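PDB 6C29: putative metal resistance protein from Proteus mirabilis, which probably serves as a membrane-bound protein-disulfide reductase, whose N-terminal periplasmic piece, a tandem of immunoglobulin-fold domains, primes the disulfide isomerase ScsC. Local coordinates for residues A[41-46]-A[75-80]; A[56-61]-A[67-72]; A[229-232]-A[237-240]. One frame throughout, in Å; residues are numbered along the deposited sequence. Where two conformers were deposited one is given.

Contact 1 (A[41-46]-A[75-80]); sequences GWKTYW and SAFDVA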
loop_
_atom_site.group_PDB
_atom_site.type_symbol
_atom_site.label_atom_id
_atom_site.label_comp_id
_atom_site.label_asym_id
_atom_site.label_seq_id
_atom_site.Cartn_x
_atom_site.Cartn_y
_atom_site.Cartn_z
ATOM N N GLY A 41 5.390 1.297 18.328
ATOM C CA GLY A 41 5.461 -0.138 18.264
ATOM C C GLY A 41 4.375 -0.774 17.419
ATOM O O GLY A 41 4.481 -1.950 17.122
ATOM N N TRP A 42 3.375 -0.000 16.998
ATOM C CA TRP A 42 2.287 -0.533 16.192
ATOM C C TRP A 42 2.407 -0.042 14.749
ATOM O O TRP A 42 2.769 1.112 14.486
ATOM C CB TRP A 42 0.916 -0.122 16.765
ATOM C CG TRP A 42 0.574 -0.788 18.074
ATOM C CD1 TRP A 42 0.853 -0.322 19.322
ATOM C CD2 TRP A 42 -0.121 -2.024 18.252
ATOM N NE1 TRP A 42 0.376 -1.192 20.262
ATOM C CE2 TRP A 42 -0.227 -2.247 19.636
ATOM C CE3 TRP A 42 -0.660 -2.964 17.383
ATOM C CZ2 TRP A 42 -0.849 -3.370 20.159
ATOM C CZ3 TRP A 42 -1.279 -4.078 17.903
ATOM C CH2 TRP A 42 -1.368 -4.274 19.275
ATOM N N LYS A 43 2.126 -0.950 13.831
ATOM C CA LYS A 43 2.149 -0.709 12.392
ATOM C C LYS A 43 0.836 -1.065 11.750
ATOM O O LYS A 43 0.016 -1.743 12.351
ATOM C CB LYS A 43 3.282 -1.522 11.761
ATOM C CG LYS A 43 4.655 -1.156 12.327
ATOM C CD LYS A 43 5.640 -2.301 12.288
ATOM C CE LYS A 43 6.937 -1.955 13.065
ATOM N NZ LYS A 43 6.811 -2.051 14.554
ATOM N N THR A 44 0.600 -0.566 10.542
ATOM C CA THR A 44 -0.447 -1.129 9.721
ATOM C C THR A 44 0.209 -1.612 8.443
ATOM O O THR A 44 1.426 -1.592 8.338
ATOM C CB THR A 44 -1.591 -0.157 9.489
ATOM O OG1 THR A 44 -2.684 -0.824 8.826
ATOM C CG2 THR A 44 -1.183 1.080 8.710
ATOM N N TYR A 45 -0.600 -2.176 7.561
ATOM C CA TYR A 45 -0.080 -2.961 6.454
ATOM C C TYR A 45 -0.314 -2.350 5.097
ATOM O O TYR A 45 -1.221 -1.573 4.874
ATOM C CB TYR A 45 -0.729 -4.316 6.465
ATOM C CG TYR A 45 -0.466 -5.200 7.652
ATOM C CD1 TYR A 45 0.598 -6.084 7.658
ATOM C CD2 TYR A 45 -1.320 -5.186 8.734
ATOM C CE1 TYR A 45 0.816 -6.949 8.734
ATOM C CE2 TYR A 45 -1.124 -6.037 9.797
ATOM C CZ TYR A 45 -0.051 -6.923 9.784
ATOM O OH TYR A 45 0.139 -7.775 10.840
ATOM N N TRP A 46 0.539 -2.767 4.179
ATOM C CA TRP A 46 0.413 -2.446 2.771
ATOM C C TRP A 46 -0.584 -3.379 2.108
ATOM O O TRP A 46 -1.089 -4.308 2.741
ATOM C CB TRP A 46 1.795 -2.563 2.139
ATOM C CG TRP A 46 1.999 -2.056 0.738
ATOM C CD1 TRP A 46 1.594 -0.873 0.227
ATOM C CD2 TRP A 46 2.726 -2.716 -0.306
ATOM N NE1 TRP A 46 2.004 -0.749 -1.081
ATOM C CE2 TRP A 46 2.708 -1.866 -1.424
ATOM C CE3 TRP A 46 3.390 -3.946 -0.406
ATOM C CZ2 TRP A 46 3.307 -2.186 -2.623
ATOM C CZ3 TRP A 46 4.006 -4.259 -1.626
ATOM C CH2 TRP A 46 3.964 -3.368 -2.702
ATOM N N SER A 75 7.035 0.451 3.749
ATOM C CA SER A 75 8.280 0.101 4.383
ATOM C C SER A 75 8.262 -1.380 4.749
ATOM O O SER A 75 7.185 -1.990 4.785
ATOM C CB SER A 75 8.488 0.963 5.635
ATOM O OG SER A 75 8.587 2.329 5.287
ATOM N N ALA A 76 9.437 -1.935 5.041
ATOM C CA ALA A 76 9.541 -3.319 5.449
ATOM C C ALA A 76 9.991 -3.412 6.891
ATOM O O ALA A 76 10.782 -2.595 7.358
ATOM C CB ALA A 76 10.504 -4.075 4.544
ATOM N N PHE A 77 9.491 -4.429 7.576
ATOM C CA PHE A 77 9.817 -4.633 8.978
ATOM C C PHE A 77 10.101 -6.101 9.223
ATOM O O PHE A 77 9.477 -6.968 8.599
ATOM C CB PHE A 77 8.655 -4.180 9.877
ATOM C CG PHE A 77 8.170 -2.796 9.607
ATOM C CD1 PHE A 77 8.752 -1.713 10.258
ATOM C CD2 PHE A 77 7.127 -2.558 8.719
ATOM C CE1 PHE A 77 8.313 -0.424 10.024
ATOM C CE2 PHE A 77 6.686 -1.285 8.497
ATOM C CZ PHE A 77 7.282 -0.213 9.139
ATOM N N ASP A 78 11.025 -6.364 10.153
ATOM C CA ASP A 78 11.368 -7.732 10.555
ATOM C C ASP A 78 11.267 -7.896 12.075
ATOM O O ASP A 78 12.087 -8.569 12.699
ATOM C CB ASP A 78 12.781 -8.060 10.079
ATOM C CG ASP A 78 12.948 -7.853 8.584
ATOM O OD1 ASP A 78 12.554 -8.752 7.812
ATOM O OD2 ASP A 78 13.440 -6.777 8.183
ATOM N N VAL A 79 10.228 -7.295 12.643
ATOM C CA VAL A 79 9.980 -7.285 14.083
ATOM C C VAL A 79 9.365 -8.600 14.572
ATOM O O VAL A 79 8.538 -9.192 13.885
ATOM C CB VAL A 79 9.073 -6.082 14.469
ATOM C CG1 VAL A 79 8.687 -6.114 15.960
ATOM C CG2 VAL A 79 9.774 -4.770 14.122
ATOM N N ALA A 80 9.824 -9.082 15.726
ATOM C CA ALA A 80 9.261 -10.290 16.335
ATOM C C ALA A 80 9.419 -11.523 15.439
ATOM O O ALA A 80 8.602 -12.449 15.489
ATOM C CB ALA A 80 7.776 -10.066 16.672
#

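Contact 2 (A[56-61]-A[67-72]); sequences PEINWT and MIWHWP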
loop_
_atom_site.group_PDB
_atom_site.type_symbol
_atom_site.label_atom_id
_atom_site.label_comp_id
_atom_site.label_asym_id
_atom_site.label_seq_id
_atom_site.Cartn_x
_atom_site.Cartn_y
_atom_site.Cartn_z
ATOM N N PRO A 56 -5.452 -3.201 5.264
ATOM C CA PRO A 56 -6.652 -2.433 5.658
ATOM C C PRO A 56 -7.604 -2.290 4.487
ATOM O O PRO A 56 -7.187 -2.281 3.332
ATOM C CB PRO A 56 -6.100 -1.073 6.075
ATOM C CG PRO A 56 -4.760 -0.985 5.422
ATOM C CD PRO A 56 -4.226 -2.384 5.304
ATOM N N GLU A 57 -8.898 -2.174 4.783
ATOM C CA GLU A 57 -9.890 -1.990 3.727
ATOM C C GLU A 57 -11.112 -1.261 4.261
ATOM O O GLU A 57 -11.335 -1.252 5.464
ATOM C CB GLU A 57 -10.291 -3.338 3.129
ATOM C CG GLU A 57 -11.079 -4.221 4.056
ATOM C CD GLU A 57 -11.497 -5.518 3.381
ATOM O OE1 GLU A 57 -10.903 -5.861 2.335
ATOM O OE2 GLU A 57 -12.468 -6.148 3.850
ATOM N N ILE A 58 -11.891 -0.667 3.355
ATOM C CA ILE A 58 -13.146 -0.031 3.704
ATOM C C ILE A 58 -14.253 -0.683 2.902
ATOM O O ILE A 58 -14.133 -0.863 1.684
ATOM C CB ILE A 58 -13.158 1.490 3.419
ATOM C CG1 ILE A 58 -12.148 2.219 4.295
ATOM C CG2 ILE A 58 -14.552 2.063 3.692
ATOM C CD1 ILE A 58 -11.937 3.678 3.909
ATOM N N ASN A 59 -15.347 -0.975 3.588
ATOM C CA ASN A 59 -16.573 -1.415 2.938
ATOM C C ASN A 59 -17.618 -0.327 3.105
ATOM O O ASN A 59 -18.016 0.015 4.223
ATOM C CB ASN A 59 -17.005 -2.746 3.526
ATOM C CG ASN A 59 -16.017 -3.872 3.169
ATOM O OD1 ASN A 59 -16.040 -4.401 2.053
ATOM N ND2 ASN A 59 -15.140 -4.232 4.112
ATOM N N TRP A 60 -18.023 0.256 1.980
ATOM C CA TRP A 60 -19.002 1.338 1.969
ATOM C C TRP A 60 -20.404 0.752 1.917
ATOM O O TRP A 60 -20.638 -0.254 1.251
ATOM C CB TRP A 60 -18.787 2.253 0.766
ATOM C CG TRP A 60 -17.411 2.833 0.678
ATOM C CD1 TRP A 60 -16.417 2.432 -0.146
ATOM C CD2 TRP A 60 -16.877 3.920 1.453
ATOM N NE1 TRP A 60 -15.297 3.189 0.058
ATOM C CE2 TRP A 60 -15.550 4.113 1.031
ATOM C CE3 TRP A 60 -17.392 4.742 2.453
ATOM C CZ2 TRP A 60 -14.729 5.095 1.575
ATOM C CZ3 TRP A 60 -16.568 5.723 2.997
ATOM C CH2 TRP A 60 -15.257 5.884 2.558
ATOM N N THR A 61 -21.314 1.386 2.645
ATOM C CA THR A 61 -22.733 1.050 2.614
ATOM C C THR A 61 -23.342 1.395 1.254
ATOM O O THR A 61 -24.163 0.652 0.727
ATOM C CB THR A 61 -23.490 1.795 3.707
ATOM O OG1 THR A 61 -22.981 1.404 4.986
ATOM C CG2 THR A 61 -24.990 1.513 3.621
HETATM N N MSE A 67 -13.797 2.517 -7.214
HETATM C CA MSE A 67 -12.975 2.936 -6.071
HETATM C C MSE A 67 -11.512 2.721 -6.419
HETATM O O MSE A 67 -11.130 1.652 -6.899
HETATM C CB MSE A 67 -13.291 2.180 -4.766
HETATM C CG MSE A 67 -12.101 2.230 -3.734
HETATM SE SE MSE A 67 -12.497 2.292 -1.800
HETATM C CE MSE A 67 -12.303 0.401 -1.369
ATOM N N ILE A 68 -10.716 3.761 -6.200
ATOM C CA ILE A 68 -9.259 3.688 -6.292
ATOM C C ILE A 68 -8.691 3.980 -4.906
ATOM O O ILE A 68 -8.957 5.024 -4.324
ATOM C CB ILE A 68 -8.665 4.699 -7.295
ATOM C CG1 ILE A 68 -9.232 4.479 -8.698
ATOM C CG2 ILE A 68 -7.146 4.581 -7.318
ATOM C CD1 ILE A 68 -8.978 5.649 -9.650
ATOM N N TRP A 69 -7.931 3.028 -4.374
ATOM C CA TRP A 69 -7.217 3.192 -3.108
ATOM C C TRP A 69 -5.738 3.358 -3.455
ATOM O O TRP A 69 -5.101 2.452 -4.004
ATOM C CB TRP A 69 -7.428 1.988 -2.202
ATOM C CG TRP A 69 -6.802 2.030 -0.848
ATOM C CD1 TRP A 69 -5.461 2.118 -0.573
ATOM C CD2 TRP A 69 -7.465 1.934 0.412
ATOM N NE1 TRP A 69 -5.261 2.093 0.787
ATOM C CE2 TRP A 69 -6.479 1.995 1.418
ATOM C CE3 TRP A 69 -8.811 1.821 0.793
ATOM C CZ2 TRP A 69 -6.779 1.916 2.768
ATOM C CZ3 TRP A 69 -9.109 1.756 2.125
ATOM C CH2 TRP A 69 -8.099 1.812 3.108
ATOM N N HIS A 70 -5.214 4.535 -3.188
ATOM C CA HIS A 70 -3.825 4.812 -3.522
ATOM C C HIS A 70 -2.988 4.420 -2.321
ATOM O O HIS A 70 -3.256 4.808 -1.182
ATOM C CB HIS A 70 -3.601 6.288 -3.848
ATOM C CG HIS A 70 -4.401 6.793 -4.998
ATOM N ND1 HIS A 70 -3.989 6.667 -6.306
ATOM C CD2 HIS A 70 -5.571 7.472 -5.037
ATOM C CE1 HIS A 70 -4.885 7.229 -7.101
ATOM N NE2 HIS A 70 -5.855 7.718 -6.356
ATOM N N TRP A 71 -1.959 3.623 -2.564
ATOM C CA TRP A 71 -1.133 3.130 -1.486
ATOM C C TRP A 71 0.168 3.905 -1.399
ATOM O O TRP A 71 0.980 3.848 -2.324
ATOM C CB TRP A 71 -0.823 1.651 -1.676
ATOM C CG TRP A 71 -2.020 0.765 -1.574
ATOM C CD1 TRP A 71 -2.817 0.355 -2.588
ATOM C CD2 TRP A 71 -2.550 0.182 -0.373
ATOM N NE1 TRP A 71 -3.829 -0.455 -2.103
ATOM C CE2 TRP A 71 -3.687 -0.566 -0.743
ATOM C CE3 TRP A 71 -2.193 0.240 0.976
ATOM C CZ2 TRP A 71 -4.453 -1.263 0.207
ATOM C CZ3 TRP A 71 -2.942 -0.467 1.900
ATOM C CH2 TRP A 71 -4.067 -1.182 1.518
ATOM N N PRO A 72 0.408 4.614 -0.309
ATOM C CA PRO A 72 1.696 5.258 -0.133
ATOM C C PRO A 72 2.811 4.245 -0.170
ATOM O O PRO A 72 2.613 3.057 0.169
ATOM C CB PRO A 72 1.572 5.939 1.229
ATOM C CG PRO A 72 0.071 6.173 1.360
ATOM C CD PRO A 72 -0.528 4.947 0.787
#

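Contact 3 (A[229-232]-A[237-240]); sequences FVVT and SRQV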
loop_
_atom_site.group_PDB
_atom_site.type_symbol
_atom_site.label_atom_id
_atom_site.label_comp_id
_atom_site.label_asym_id
_atom_site.label_seq_id
_atom_site.Cartn_x
_atom_site.Cartn_y
_atom_site.Cartn_z
ATOM N N PHE A 229 5.653 -4.695 -8.217
ATOM C CA PHE A 229 6.478 -4.290 -7.103
ATOM C C PHE A 229 6.676 -2.788 -7.141
ATOM O O PHE A 229 6.438 -2.138 -8.152
ATOM C CB PHE A 229 7.823 -5.047 -7.090
ATOM C CG PHE A 229 8.687 -4.816 -8.285
ATOM C CD1 PHE A 229 9.589 -3.775 -8.334
ATOM C CD2 PHE A 229 8.638 -5.699 -9.340
ATOM C CE1 PHE A 229 10.414 -3.596 -9.434
ATOM C CE2 PHE A 229 9.476 -5.536 -10.446
ATOM C CZ PHE A 229 10.357 -4.494 -10.488
ATOM N N VAL A 230 7.108 -2.275 -6.006
ATOM C CA VAL A 230 7.561 -0.919 -5.858
ATOM C C VAL A 230 9.057 -0.960 -5.597
ATOM O O VAL A 230 9.529 -1.703 -4.753
ATOM C CB VAL A 230 6.814 -0.220 -4.720
ATOM C CG1 VAL A 230 7.460 1.140 -4.381
ATOM C CG2 VAL A 230 5.322 -0.109 -5.075
ATOM N N VAL A 231 9.824 -0.166 -6.339
ATOM C CA VAL A 231 11.231 0.024 -6.083
ATOM C C VAL A 231 11.454 1.491 -5.765
ATOM O O VAL A 231 10.844 2.368 -6.384
ATOM C CB VAL A 231 12.081 -0.448 -7.292
ATOM C CG1 VAL A 231 11.646 0.215 -8.615
ATOM C CG2 VAL A 231 13.553 -0.211 -7.049
ATOM N N THR A 232 12.279 1.749 -4.754
ATOM C CA THR A 232 12.569 3.096 -4.308
ATOM C C THR A 232 14.063 3.329 -4.290
ATOM O O THR A 232 14.835 2.393 -4.078
ATOM C CB THR A 232 12.006 3.365 -2.915
ATOM O OG1 THR A 232 12.693 2.569 -1.947
ATOM C CG2 THR A 232 10.495 3.069 -2.860
ATOM N N SER A 237 9.882 6.810 -5.832
ATOM C CA SER A 237 9.206 5.543 -5.713
ATOM C C SER A 237 8.487 5.193 -6.990
ATOM O O SER A 237 7.623 5.940 -7.428
ATOM C CB SER A 237 8.221 5.609 -4.561
ATOM O OG SER A 237 7.569 4.380 -4.386
ATOM N N ARG A 238 8.810 4.029 -7.551
ATOM C CA ARG A 238 8.302 3.561 -8.840
ATOM C C ARG A 238 7.579 2.242 -8.704
ATOM O O ARG A 238 8.137 1.263 -8.202
ATOM C CB ARG A 238 9.478 3.413 -9.822
ATOM C CG ARG A 238 9.222 2.643 -11.107
ATOM C CD ARG A 238 8.261 3.312 -12.092
ATOM N NE ARG A 238 7.846 2.376 -13.136
ATOM C CZ ARG A 238 8.465 2.217 -14.290
ATOM N NH1 ARG A 238 9.520 2.944 -14.608
ATOM N NH2 ARG A 238 8.003 1.326 -15.133
ATOM N N GLN A 239 6.341 2.234 -9.184
ATOM C CA GLN A 239 5.530 1.045 -9.344
ATOM C C GLN A 239 5.821 0.397 -10.687
ATOM O O GLN A 239 5.747 1.065 -11.728
ATOM C CB GLN A 239 4.057 1.440 -9.240
ATOM C CG GLN A 239 3.100 0.352 -9.647
ATOM C CD GLN A 239 3.062 -0.806 -8.677
ATOM O OE1 GLN A 239 3.070 -0.630 -7.469
ATOM N NE2 GLN A 239 3.028 -2.017 -9.217
ATOM N N VAL A 240 6.177 -0.881 -10.651
ATOM C CA VAL A 240 6.441 -1.675 -11.838
ATOM C C VAL A 240 5.371 -2.739 -11.982
ATOM O O VAL A 240 5.030 -3.444 -11.017
ATOM C CB VAL A 240 7.803 -2.332 -11.738
ATOM C CG1 VAL A 240 8.059 -3.182 -12.958
ATOM C CG2 VAL A 240 8.883 -1.304 -11.608
#

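Contact 1 (A[41-46]-A[75-80])
Lys43 lays the aliphatic part of its side chain over one face of the Phe77 ring, a CH-pi contact between two edge strands of a small sheet in the first immunoglobulin-fold domain. Strands 43-45 and 75-77 both pair antiparallel with strand 84-88, which runs between them, so the two side chains meet across that middle strand while their CA atoms stay 9.3 Å apart. No hydrogen bond links the two segments directly. Lys43 CD stands almost squarely over the ring, 3.7 Å from the Phe77 centroid and only 9° off the ring normal. The next methylene leans over the rim, with Lys43 CE 3.4 Å from Phe77 CD1. A chi2 of -88° sets the phenyl ring nearly at right angles to the CA-CB-CG plane of Phe77, with one face toward the lysine chain. Beyond CD the lysine bends: a chi4 of 78° lifts the ammonium up from the ring, so the methylenes, not the charge, rest on the aromatic face. Lys43 and Phe77 also both touch Asp88 of the middle strand, which places an acidic residue beside the lysine.

The contact lies at the surface, where the phenyl ring covers part of the lysine methylenes. On its other side, the backbone of Lys43 is hydrogen-bonded to Cys114, probably one of the redox cysteines of this domain, as in DsbD relatives. The packing therefore extends from the strand that borders the probable active site to the edge strand 75-77. Past that strand, Val79 reaches back with one methyl branch, and its CG2 ends 4.0 Å from Lys43 NZ.

Contact 2 (A[56-61]-A[67-72])
Two tryptophans, Trp69 and Trp71, lean on each other and together meet Pro56, in a contact that joins the two facing sheets of the first immunoglobulin-type sandwich. Trp69 CD1 stands 3.2 Å above the middle of the Trp71 ring, and Phe93 meets both indoles. Pro56 brings its ring carbons to the rim of Trp71, where Pro56 CG is 4.0 Å from Trp71 CH2.

Strand 57-60 belongs to the sheet with 104-114 and 118-128, whereas 68-69 closes the edge of the other sheet beside 90-97. The segments run nearly antiparallel, 162° apart, yet no hydrogen bond passes between them: the contact is side-chain packing between the facing sheets of the sandwich. Trp69 carries much of it. With CG opposite the backbone N (chi1 -178°), its indole reaches toward the other sheet, where Ile58 CG1 lies at its edge, 3.8 Å from Trp69 CZ3. The two side chains cross at about a right angle, and Leu34 of strand 30-38 touches both.

Farther along strand 57-60, Ile58 CG2 covers one face of the Trp60 indole, whose NE1 is buried and has no hydrogen-bond partner in the model. A Met-aromatic contact at this end is less certain, because selenomethionine Met67 has two conformers: in one of them Met67 SE lies at the edge of the indole, in its plane and 3.5 Å from Trp60 NE1. At the other end, Pro56 O packs against both tryptophans without bonding to either, over one face of Trp69 toward its rim and at the edge of Trp71, 3.8 Å from Trp71 CH2.

Contact 3 (A[229-232]-A[237-240])
Phe229 spreads one face of its ring over Val240, its partner in the antiparallel beta hairpin of strands 226-233 and 236-243 in the second immunoglobulin-fold domain. The two side chains point the same way, side by side. Val240 CB stands 3.7 Å from the Phe229 centroid and 18° off the ring normal, displaced toward the rim, which makes a CH-pi contact. The two valine methyls project past the rim, CG1 by CZ and CE2 and CG2 by CE1, with Val240 CG2 3.5 Å from Phe229 CE1. The ring reaches this place because CG is wedged between the backbone N and the carbonyl carbon (chi1 62°). On the same side of the sheet lie Val231 and the CB of Arg238. Ile155 touches Val231, Arg238 and Val240, while Leu169 and Leu171 pack on Phe229, so this is the side facing the interior of the sandwich.

Four backbone hydrogen bonds hold the ladder in two hydrogen-bonded pairs, Phe229 with Val240 and Val231 with Arg238. The straightest is Val240 N to Phe229 O, 2.8 Å at an N-H...O angle of 179°. Between them, Val230 and Gln239 form a non-hydrogen-bonded pair.

Val230, Thr232, Ser237 and Gln239 occupy the other side, which looks toward the first domain. Gln239 OE1 accepts a hydrogen bond from Arg47 there, and in one of its two conformers Ser237 OG may bond to Ser73 OG. Val230 packs beside the glutamine amide, with CG2 3.3 Å from Gln239 OE1. Arg238 bends at chi2 and runs forward along its own strand: its NH1 bonds to Gly153 O, and Arg238 NE donates to Gln239 O at 2.8 Å, arriving from above the carbonyl plane.

How the contacts relate
Contacts 1 and 2 share the first domain. Contact 2 falls within the chain between the segments of contact 1, and their centres are 20 Å apart. They nevertheless touch, with Tyr45 O 3.1 Å from Pro56 CD and the backbone of Trp46 packed against the Trp71 ring. Contact 3 belongs to the second domain, its centre 19 Å from that of contact 1, and the two meet where Trp46 CZ2 approaches Val230 CG2 at 3.8 Å. Contacts 2 and 3 do not touch; their nearest atoms are about 6 Å apart. Contact 1 reaches the probable redox site through the backbone pairing of Lys43 with Cys114, while Trp46 joins it to both other contacts.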